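Local coordinates for cyclin homolog (Herpesvirus saimiri, PDB 2F2C), which is a viral D-type cyclin that modulates the host cell cycle and may contribute to transformation and rapid proliferation of latently infected T cells, at residues E64-D69 and K112-S117. Numbering follows the deposited sequence.
Sequences ESFELD and KPMTVS
M114 N donates a hydrogen bond to S106 OG on helix 94-109, and from this held backbone the thioether reaches F66 and L68. The setting is the N-terminal cyclin domain: 64-69 runs off the C-terminal end of helix 49-65, while 112-117 follows helix 94-109 and runs into the start of the short helix 116-119. Positive phi at E67, with two bonds back into the last turn, identifies a Schellman motif; one of them, E67 N to E64 O, measures 3.2 Å. The motif ends the helix at E67; F66 and L68, on either side of it in sequence, both point their CB atoms toward 112-117.

The sulfur makes a Met-aromatic contact. M114 SD lies 4.1 Å from the centroid of the F66 ring and 29° off its normal, an oblique approach. The M114 chain leaves with CG anti to the backbone N (chi1 -155°), then bends at chi2 (87°) and again at chi3, which turns the methyl aside to L68. The L68 and M114 side chains cross at about a right angle. The model puts CE near the leucine branch, but its exact position is doubtful, since it comes too close to L68 CD1 for two carbons.

No hydrogen bond joins the segments, and they bury just 170 Å² together. V102 and L119 also pack on M114, while D69 OD2 bonds to the backbone of a different protein's chain. The ring atoms nearest M114 SD are the bonded pair F66 CD2, at 3.7 Å, and F66 CG, at 3.8 Å.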
loop_
_atom_site.group_PDB
_atom_site.type_symbol
_atom_site.label_atom_id
_atom_site.label_comp_id
_atom_site.label_asym_id
_atom_site.label_seq_id
_atom_site.Cartn_x
_atom_site.Cartn_y
_atom_site.Cartn_z
ATOM N N GLU A 64 -5.773 10.384 -17.723
ATOM C CA GLU A 64 -4.973 10.218 -18.931
ATOM C C GLU A 64 -4.215 11.510 -19.217
ATOM O O GLU A 64 -3.010 11.488 -19.448
ATOM C CB GLU A 64 -5.902 9.885 -20.102
ATOM C CG GLU A 64 -5.297 9.208 -21.322
ATOM C CD GLU A 64 -6.327 9.041 -22.451
ATOM O OE1 GLU A 64 -6.962 10.051 -22.858
ATOM O OE2 GLU A 64 -6.529 7.899 -22.941
ATOM N N SER A 65 -4.921 12.637 -19.176
ATOM C CA SER A 65 -4.327 13.938 -19.488
ATOM C C SER A 65 -3.312 14.420 -18.458
ATOM O O SER A 65 -2.296 15.005 -18.822
ATOM C CB SER A 65 -5.415 14.993 -19.689
ATOM O OG SER A 65 -6.360 14.544 -20.657
ATOM N N PHE A 66 -3.562 14.180 -17.173
ATOM C CA PHE A 66 -2.573 14.586 -16.188
ATOM C C PHE A 66 -1.522 13.522 -15.926
ATOM O O PHE A 66 -0.660 13.701 -15.066
ATOM C CB PHE A 66 -3.227 15.091 -14.909
ATOM C CG PHE A 66 -3.815 16.462 -15.054
ATOM C CD1 PHE A 66 -2.995 17.595 -15.010
ATOM C CD2 PHE A 66 -5.179 16.630 -15.264
ATOM C CE1 PHE A 66 -3.527 18.861 -15.152
ATOM C CE2 PHE A 66 -5.711 17.909 -15.415
ATOM C CZ PHE A 66 -4.882 19.017 -15.353
ATOM N N GLU A 67 -1.590 12.432 -16.693
ATOM C CA GLU A 67 -0.572 11.365 -16.678
ATOM C C GLU A 67 -0.459 10.596 -15.350
ATOM O O GLU A 67 0.620 10.171 -14.963
ATOM C CB GLU A 67 0.807 11.896 -17.133
ATOM C CG GLU A 67 1.096 11.709 -18.616
ATOM C CD GLU A 67 2.300 12.515 -19.091
ATOM O OE1 GLU A 67 3.215 12.811 -18.276
ATOM O OE2 GLU A 67 2.346 12.869 -20.293
ATOM N N LEU A 68 -1.585 10.394 -14.676
ATOM C CA LEU A 68 -1.583 9.643 -13.411
ATOM C C LEU A 68 -1.326 8.139 -13.584
ATOM O O LEU A 68 -1.672 7.533 -14.613
ATOM C CB LEU A 68 -2.873 9.873 -12.611
ATOM C CG LEU A 68 -3.408 11.304 -12.550
ATOM C CD1 LEU A 68 -4.679 11.299 -11.762
ATOM C CD2 LEU A 68 -2.413 12.244 -11.918
ATOM N N ASP A 69 -0.713 7.552 -12.563
ATOM C CA ASP A 69 -0.439 6.129 -12.527
ATOM C C ASP A 69 -1.649 5.345 -12.916
ATOM O O ASP A 69 -2.759 5.705 -12.568
ATOM C CB ASP A 69 0.030 5.730 -11.139
ATOM C CG ASP A 69 1.529 5.894 -10.976
ATOM O OD1 ASP A 69 1.979 6.563 -10.007
ATOM O OD2 ASP A 69 2.347 5.400 -11.790
ATOM N N LYS A 112 2.220 12.094 -7.139
ATOM C CA LYS A 112 1.963 13.519 -7.199
ATOM C C LYS A 112 0.457 13.671 -7.393
ATOM O O LYS A 112 -0.044 13.609 -8.524
ATOM C CB LYS A 112 2.730 14.124 -8.375
ATOM C CG LYS A 112 3.154 15.570 -8.209
ATOM C CD LYS A 112 1.955 16.535 -8.225
ATOM C CE LYS A 112 2.338 17.890 -8.823
ATOM N NZ LYS A 112 3.569 18.486 -8.162
ATOM N N PRO A 113 -0.260 13.888 -6.289
ATOM C CA PRO A 113 -1.731 13.863 -6.295
ATOM C C PRO A 113 -2.299 14.976 -7.153
ATOM O O PRO A 113 -1.594 15.944 -7.470
ATOM C CB PRO A 113 -2.112 14.146 -4.838
ATOM C CG PRO A 113 -0.838 14.082 -4.051
ATOM C CD PRO A 113 0.302 14.251 -4.975
ATOM N N MET A 114 -3.567 14.843 -7.523
ATOM C CA MET A 114 -4.291 15.948 -8.142
ATOM C C MET A 114 -4.621 16.951 -7.030
ATOM O O MET A 114 -4.852 16.562 -5.875
ATOM C CB MET A 114 -5.549 15.433 -8.824
ATOM C CG MET A 114 -6.045 16.304 -9.958
ATOM S SD MET A 114 -5.352 15.988 -11.614
ATOM C CE MET A 114 -5.743 14.252 -11.749
ATOM N N THR A 115 -4.588 18.236 -7.361
ATOM C CA THR A 115 -4.869 19.283 -6.385
ATOM C C THR A 115 -6.292 19.793 -6.570
ATOM O O THR A 115 -6.860 19.693 -7.656
ATOM C CB THR A 115 -3.855 20.445 -6.500
ATOM O OG1 THR A 115 -4.053 21.164 -7.726
ATOM C CG2 THR A 115 -2.447 19.918 -6.626
ATOM N N VAL A 116 -6.866 20.337 -5.505
ATOM C CA VAL A 116 -8.215 20.902 -5.559
ATOM C C VAL A 116 -8.291 22.062 -6.575
ATOM O O VAL A 116 -9.198 22.114 -7.420
ATOM C CB VAL A 116 -8.680 21.339 -4.143
ATOM C CG1 VAL A 116 -7.703 22.366 -3.530
ATOM C CG2 VAL A 116 -10.111 21.862 -4.163
ATOM N N SER A 117 -7.299 22.953 -6.496
ATOM C CA SER A 117 -7.129 24.115 -7.383
ATOM C C SER A 117 -6.922 23.745 -8.860
ATOM O O SER A 117 -6.497 24.570 -9.669
ATOM C CB SER A 117 -5.938 24.946 -6.888
ATOM O OG SER A 117 -4.781 24.129 -6.757
#